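Local atomic coordinates of L-Ala-D/L-Glu Epimerase (Escherichia coli, PDB entry 1JPD), a protein that belongs to the enolase superfamily, pairing a mandelate racemase/muconate lactonizing enzyme-type N-terminal domain with a C-terminal β/α-barrel domain. Residues G255-A260 and A289-P294; V247-D252 and A262-A267. One frame throughout, in Å; residues are numbered along the deposited sequence.

Contact 1. Residues G255-A260 and A289-P294; sequences GGLTEA and ALPLVP
L292 reaches from the 3-10 segment 290-294 into the angle between L257 and A260, which lie one turn apart on helix 257-269. Its CB is directed at the helix, and chi1 of -66° turns CG anti to the carbonyl carbon, so that the branch faces L257 and A260. CG then comes 4.3 Å from CD1 of L257. At the fork the two methyls part: CD1 meets the CB of A260 at 3.6 Å, whereas CD2 lies more loosely near the carbonyl group of that residue, 4.1 Å from A260 O. Beside it, L257 is extended, with CG anti to the backbone N (chi1 179°), which carries its branch away from the helix. Its CD2 touches CG of the P291 ring at 4.2 Å, the two side chains crossing at about a right angle. No hydrogen bond crosses the contact; the grip is apolar and buried. Each backbone is braced within itself. In the helix A260 N binds G256 O, the carbonyl of the N-cap residue, at 3.1 Å. In the 3-10 segment L292 N binds A289 O at 3.0 Å. Around the contact, L257 also packs on D95 and W99 of helix 89-104, A260 on T254 of helix 251-254, and L292 on L276 of strand 273-276.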
ATOM      1  N   GLY A 255      -2.929  -9.998   1.850  1.00 38.52           N
ATOM      2  CA  GLY A 255      -2.470 -11.049   2.732  1.00 38.75           C
ATOM      3  C   GLY A 255      -1.154 -11.665   2.293  1.00 39.12           C
ATOM      4  O   GLY A 255      -0.993 -12.883   2.351  1.00 44.33           O
ATOM      5  N   GLY A 256      -0.215 -10.833   1.853  1.00 38.03           N
ATOM      6  CA  GLY A 256       1.076 -11.341   1.425  1.00 40.91           C
ATOM      7  C   GLY A 256       1.454 -11.044  -0.019  1.00 43.09           C
ATOM      8  O   GLY A 256       0.609 -10.714  -0.856  1.00 40.54           O
ATOM      9  N   LEU A 257       2.742 -11.175  -0.309  1.00 43.96           N
ATOM     10  CA  LEU A 257       3.263 -10.919  -1.641  1.00 43.87           C
ATOM     11  C   LEU A 257       2.705 -11.906  -2.658  1.00 44.63           C
ATOM     12  O   LEU A 257       2.437 -11.544  -3.801  1.00 46.12           O
ATOM     13  CB  LEU A 257       4.794 -10.993  -1.617  1.00 43.72           C
ATOM     14  CG  LEU A 257       5.609 -10.785  -2.901  1.00 45.18           C
ATOM     15  CD1 LEU A 257       5.293  -9.439  -3.530  1.00 42.73           C
ATOM     16  CD2 LEU A 257       7.094 -10.866  -2.554  1.00 42.88           C
ATOM     17  N   THR A 258       2.507 -13.152  -2.244  1.00 46.13           N
ATOM     18  CA  THR A 258       1.992 -14.150  -3.172  1.00 47.69           C
ATOM     19  C   THR A 258       0.666 -13.739  -3.814  1.00 46.87           C
ATOM     20  O   THR A 258       0.507 -13.836  -5.030  1.00 47.04           O
ATOM     21  CB  THR A 258       1.814 -15.507  -2.484  1.00 50.83           C
ATOM     22  OG1 THR A 258       3.053 -15.899  -1.876  1.00 51.04           O
ATOM     23  CG2 THR A 258       1.399 -16.557  -3.503  1.00 45.65           C
ATOM     24  N   GLU A 259      -0.287 -13.282  -3.003  1.00 45.54           N
ATOM     25  CA  GLU A 259      -1.579 -12.864  -3.532  1.00 43.71           C
ATOM     26  C   GLU A 259      -1.426 -11.542  -4.274  1.00 42.72           C
ATOM     27  O   GLU A 259      -2.061 -11.327  -5.305  1.00 43.72           O
ATOM     28  CB  GLU A 259      -2.603 -12.718  -2.406  1.00 41.65           C
ATOM     29  CG  GLU A 259      -4.009 -12.353  -2.869  1.00 45.77           C
ATOM     30  CD  GLU A 259      -4.632 -13.405  -3.778  1.00 50.57           C
ATOM     31  OE1 GLU A 259      -4.220 -14.579  -3.688  1.00 49.78           O
ATOM     32  OE2 GLU A 259      -5.543 -13.062  -4.570  1.00 49.67           O
ATOM     33  N   ALA A 260      -0.580 -10.659  -3.758  1.00 38.62           N
ATOM     34  CA  ALA A 260      -0.361  -9.373  -4.410  1.00 40.92           C
ATOM     35  C   ALA A 260       0.085  -9.609  -5.855  1.00 43.75           C
ATOM     36  O   ALA A 260      -0.463  -9.010  -6.781  1.00 47.03           O
ATOM     37  CB  ALA A 260       0.692  -8.564  -3.653  1.00 35.65           C
ATOM     38  N   ALA A 289       7.390  -5.437  -0.540  1.00 38.50           N
ATOM     39  CA  ALA A 289       6.489  -5.040  -1.618  1.00 40.28           C
ATOM     40  C   ALA A 289       7.193  -4.657  -2.922  1.00 42.45           C
ATOM     41  O   ALA A 289       6.599  -4.739  -4.001  1.00 44.23           O
ATOM     42  CB  ALA A 289       5.618  -3.889  -1.156  1.00 34.91           C
ATOM     43  N   LEU A 290       8.456  -4.254  -2.827  1.00 41.64           N
ATOM     44  CA  LEU A 290       9.216  -3.827  -4.000  1.00 42.50           C
ATOM     45  C   LEU A 290       9.071  -4.641  -5.287  1.00 41.36           C
ATOM     46  O   LEU A 290       8.939  -4.071  -6.369  1.00 40.64           O
ATOM     47  CB  LEU A 290      10.690  -3.691  -3.632  1.00 38.21           C
ATOM     48  CG  LEU A 290      10.895  -2.542  -2.646  1.00 42.71           C
ATOM     49  CD1 LEU A 290      12.337  -2.529  -2.150  1.00 43.80           C
ATOM     50  CD2 LEU A 290      10.525  -1.221  -3.317  1.00 34.88           C
ATOM     51  N   PRO A 291       9.077  -5.977  -5.194  1.00 43.33           N
ATOM     52  CA  PRO A 291       8.940  -6.795  -6.403  1.00 45.54           C
ATOM     53  C   PRO A 291       7.818  -6.352  -7.345  1.00 47.25           C
ATOM     54  O   PRO A 291       7.868  -6.631  -8.541  1.00 50.48           O
ATOM     55  CB  PRO A 291       8.704  -8.193  -5.840  1.00 43.89           C
ATOM     56  CG  PRO A 291       9.528  -8.181  -4.601  1.00 41.17           C
ATOM     57  CD  PRO A 291       9.196  -6.830  -3.999  1.00 40.65           C
ATOM     58  N   LEU A 292       6.814  -5.665  -6.808  1.00 46.99           N
ATOM     59  CA  LEU A 292       5.684  -5.198  -7.613  1.00 52.75           C
ATOM     60  C   LEU A 292       5.926  -3.868  -8.335  1.00 51.18           C
ATOM     61  O   LEU A 292       5.256  -3.564  -9.319  1.00 55.86           O
ATOM     62  CB  LEU A 292       4.433  -5.060  -6.731  1.00 54.97           C
ATOM     63  CG  LEU A 292       3.830  -6.332  -6.132  1.00 58.29           C
ATOM     64  CD1 LEU A 292       2.840  -5.977  -5.046  1.00 60.68           C
ATOM     65  CD2 LEU A 292       3.154  -7.137  -7.222  1.00 59.69           C
ATOM     66  N   VAL A 293       6.882  -3.083  -7.849  1.00 50.89           N
ATOM     67  CA  VAL A 293       7.171  -1.772  -8.423  1.00 53.46           C
ATOM     68  C   VAL A 293       7.206  -1.662  -9.949  1.00 55.32           C
ATOM     69  O   VAL A 293       6.587  -0.763 -10.519  1.00 56.05           O
ATOM     70  CB  VAL A 293       8.486  -1.197  -7.854  1.00 54.49           C
ATOM     71  CG1 VAL A 293       8.801   0.130  -8.527  1.00 51.51           C
ATOM     72  CG2 VAL A 293       8.358  -0.994  -6.347  1.00 51.15           C
ATOM     73  N   PRO A 294       7.929  -2.563 -10.635  1.00 56.69           N
ATOM     74  CA  PRO A 294       7.969  -2.463 -12.097  1.00 54.53           C
ATOM     75  C   PRO A 294       6.621  -2.671 -12.790  1.00 54.64           C
ATOM     76  O   PRO A 294       6.502  -2.433 -13.991  1.00 57.44           O
ATOM     77  CB  PRO A 294       9.000  -3.522 -12.486  1.00 53.53           C
ATOM     78  CG  PRO A 294       8.853  -4.538 -11.415  1.00 58.45           C
ATOM     79  CD  PRO A 294       8.755  -3.689 -10.168  1.00 55.93           C
TER

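Contact 2. Residues V247-D252 and A262-A267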
ATOM      1  N   VAL A 247      -6.619  -0.298  -9.293  1.00 36.88           N
ATOM      2  CA  VAL A 247      -6.736  -0.920  -7.978  1.00 35.47           C
ATOM      3  C   VAL A 247      -5.472  -0.609  -7.194  1.00 34.94           C
ATOM      4  O   VAL A 247      -4.376  -0.636  -7.748  1.00 38.92           O
ATOM      5  CB  VAL A 247      -6.895  -2.461  -8.069  1.00 34.22           C
ATOM      6  CG1 VAL A 247      -8.154  -2.815  -8.836  1.00 35.94           C
ATOM      7  CG2 VAL A 247      -5.678  -3.077  -8.735  1.00 34.52           C
ATOM      8  N   ASN A 248      -5.620  -0.290  -5.913  1.00 32.33           N
ATOM      9  CA  ASN A 248      -4.470   0.008  -5.062  1.00 32.69           C
ATOM     10  C   ASN A 248      -4.109  -1.275  -4.306  1.00 35.24           C
ATOM     11  O   ASN A 248      -4.838  -1.700  -3.408  1.00 39.02           O
ATOM     12  CB  ASN A 248      -4.832   1.119  -4.073  1.00 37.11           C
ATOM     13  CG  ASN A 248      -3.669   1.515  -3.180  1.00 43.58           C
ATOM     14  OD1 ASN A 248      -2.927   0.664  -2.693  1.00 51.08           O
ATOM     15  ND2 ASN A 248      -3.520   2.811  -2.942  1.00 41.29           N
ATOM     16  N   ILE A 249      -2.994  -1.894  -4.676  1.00 37.67           N
ATOM     17  CA  ILE A 249      -2.547  -3.132  -4.037  1.00 37.97           C
ATOM     18  C   ILE A 249      -1.729  -2.876  -2.772  1.00 37.52           C
ATOM     19  O   ILE A 249      -0.768  -2.106  -2.791  1.00 39.42           O
ATOM     20  CB  ILE A 249      -1.665  -3.975  -4.999  1.00 36.27           C
ATOM     21  CG1 ILE A 249      -2.467  -4.363  -6.241  1.00 37.86           C
ATOM     22  CG2 ILE A 249      -1.151  -5.225  -4.282  1.00 37.55           C
ATOM     23  CD1 ILE A 249      -1.624  -4.993  -7.343  1.00 39.02           C
ATOM     24  N   LYS A 250      -2.120  -3.525  -1.678  1.00 36.77           N
ATOM     25  CA  LYS A 250      -1.415  -3.419  -0.398  1.00 37.05           C
ATOM     26  C   LYS A 250      -1.290  -4.818   0.169  1.00 39.02           C
ATOM     27  O   LYS A 250      -2.285  -5.549   0.259  1.00 37.37           O
ATOM     28  CB  LYS A 250      -2.176  -2.542   0.586  1.00 36.82           C
ATOM     29  CG  LYS A 250      -2.163  -1.085   0.228  1.00 36.43           C
ATOM     30  CD  LYS A 250      -2.819  -0.254   1.307  1.00 38.06           C
ATOM     31  CE  LYS A 250      -2.853   1.193   0.894  1.00 35.07           C
ATOM     32  NZ  LYS A 250      -3.414   2.060   1.954  1.00 41.55           N
ATOM     33  N   LEU A 251      -0.074  -5.193   0.553  1.00 38.67           N
ATOM     34  CA  LEU A 251       0.167  -6.532   1.084  1.00 42.27           C
ATOM     35  C   LEU A 251      -0.679  -6.904   2.302  1.00 39.65           C
ATOM     36  O   LEU A 251      -1.061  -8.062   2.449  1.00 44.36           O
ATOM     37  CB  LEU A 251       1.653  -6.719   1.403  1.00 45.47           C
ATOM     38  CG  LEU A 251       2.610  -6.492   0.233  1.00 45.33           C
ATOM     39  CD1 LEU A 251       3.964  -7.078   0.599  1.00 45.96           C
ATOM     40  CD2 LEU A 251       2.074  -7.136  -1.031  1.00 40.52           C
ATOM     41  N   ASP A 252      -0.976  -5.939   3.169  1.00 32.82           N
ATOM     42  CA  ASP A 252      -1.803  -6.218   4.338  1.00 34.35           C
ATOM     43  C   ASP A 252      -3.233  -6.588   3.927  1.00 37.46           C
ATOM     44  O   ASP A 252      -3.917  -7.316   4.644  1.00 42.77           O
ATOM     45  CB  ASP A 252      -1.846  -5.011   5.288  1.00 36.06           C
ATOM     46  CG  ASP A 252      -0.517  -4.759   5.987  1.00 40.94           C
ATOM     47  OD1 ASP A 252      -0.011  -5.680   6.664  1.00 40.28           O
ATOM     48  OD2 ASP A 252       0.020  -3.634   5.870  1.00 42.75           O
ATOM     49  N   ALA A 262      -0.280 -12.322  -7.771  1.00 41.31           N
ATOM     50  CA  ALA A 262      -1.354 -12.917  -8.550  1.00 43.31           C
ATOM     51  C   ALA A 262      -2.436 -11.880  -8.845  1.00 45.19           C
ATOM     52  O   ALA A 262      -3.127 -11.962  -9.861  1.00 50.56           O
ATOM     53  CB  ALA A 262      -1.954 -14.096  -7.796  1.00 46.72           C
ATOM     54  N   LEU A 263      -2.579 -10.907  -7.948  1.00 43.14           N
ATOM     55  CA  LEU A 263      -3.576  -9.863  -8.121  1.00 37.82           C
ATOM     56  C   LEU A 263      -3.128  -8.933  -9.230  1.00 36.74           C
ATOM     57  O   LEU A 263      -3.934  -8.531 -10.061  1.00 39.25           O
ATOM     58  CB  LEU A 263      -3.778  -9.082  -6.816  1.00 36.58           C
ATOM     59  CG  LEU A 263      -4.685  -7.843  -6.840  1.00 35.09           C
ATOM     60  CD1 LEU A 263      -6.000  -8.157  -7.515  1.00 35.89           C
ATOM     61  CD2 LEU A 263      -4.918  -7.362  -5.421  1.00 35.36           C
ATOM     62  N   ALA A 264      -1.841  -8.601  -9.243  1.00 37.58           N
ATOM     63  CA  ALA A 264      -1.280  -7.719 -10.265  1.00 42.31           C
ATOM     64  C   ALA A 264      -1.515  -8.331 -11.642  1.00 45.90           C
ATOM     65  O   ALA A 264      -2.064  -7.686 -12.538  1.00 49.14           O
ATOM     66  CB  ALA A 264       0.215  -7.522 -10.025  1.00 37.44           C
ATOM     67  N   THR A 265      -1.102  -9.587 -11.796  1.00 47.62           N
ATOM     68  CA  THR A 265      -1.269 -10.312 -13.048  1.00 50.84           C
ATOM     69  C   THR A 265      -2.740 -10.365 -13.432  1.00 53.22           C
ATOM     70  O   THR A 265      -3.133  -9.968 -14.527  1.00 55.25           O
ATOM     71  CB  THR A 265      -0.773 -11.771 -12.924  1.00 51.46           C
ATOM     72  OG1 THR A 265       0.607 -11.779 -12.549  1.00 52.03           O
ATOM     73  CG2 THR A 265      -0.944 -12.508 -14.251  1.00 44.66           C
ATOM     74  N   GLU A 266      -3.549 -10.865 -12.510  1.00 54.83           N
ATOM     75  CA  GLU A 266      -4.974 -11.006 -12.740  1.00 54.98           C
ATOM     76  C   GLU A 266      -5.690  -9.691 -13.024  1.00 54.26           C
ATOM     77  O   GLU A 266      -6.577  -9.637 -13.878  1.00 54.61           O
ATOM     78  CB  GLU A 266      -5.617 -11.697 -11.541  1.00 56.84           C
ATOM     79  CG  GLU A 266      -7.034 -12.147 -11.785  1.00 58.16           C
ATOM     80  CD  GLU A 266      -7.177 -12.863 -13.105  1.00 63.84           C
ATOM     81  OE1 GLU A 266      -6.183 -13.473 -13.564  1.00 67.24           O
ATOM     82  OE2 GLU A 266      -8.283 -12.823 -13.679  1.00 64.32           O
ATOM     83  N   ALA A 267      -5.311  -8.632 -12.314  1.00 51.78           N
ATOM     84  CA  ALA A 267      -5.950  -7.331 -12.498  1.00 51.50           C
ATOM     85  C   ALA A 267      -5.641  -6.765 -13.874  1.00 50.81           C
ATOM     86  O   ALA A 267      -6.533  -6.280 -14.570  1.00 44.75           O
ATOM     87  CB  ALA A 267      -5.494  -6.357 -11.416  1.00 50.33           C
TER
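I249 and L263 meet tip to tip between strand 247-249 and helix 262-267, in a wholly apolar set of side-chain contacts. CG1 of I249, anti to its carbonyl carbon (chi1 -61°), lies 4.0 Å from CD2 of L263. With chi2 near 170° the chain continues outward, and CD1 rests on the helix backbone itself, 4.0 Å from A264 CA, with A264 CB only slightly farther away at 4.1 Å. Towards the beginning of the strand, V247 brings CG2 to the CB of A267 at 4.2 Å. The axes of segments 247-249 and 262-267 approach to 10.1 Å and run antiparallel, at 162°, within a beta-alpha-beta crossover of the barrel: after the short helix 251-254, helix 257-269 returns along the outside and leads to the parallel strand 273-276, whose L274 also touches V247, A264 and A267. The hydrogen bonds belong to the separate elements. V247 and I249 pair through their backbones with S273 and M275, while E266 N binds A262 O at 2.9 Å within the helix. N248, between the two apolar residues, has its CB turned away from the helix, and its ND2 is hydrogen-bonded to OE2 of E205.

Both contacts are buried and apolar, and both use helix 257-269, contact 1 at its first turn and contact 2 farther along. They differ in what is packed against that helix: in contact 2 it lies along a strand of the barrel sheet, its own β/α partner, whereas in contact 1 it meets the 3-10 segment that follows helix 283-289. A260 joins them, since its CB, used by L292, also lies 3.9 Å from I249 CG2. L251, at the start of helix 251-254, packs on A260 and A289, and its carbonyl O probably accepts a hydrogen bond from G256 N (3.0 Å from L251 O), a polar tie that neither contact has across its own interface.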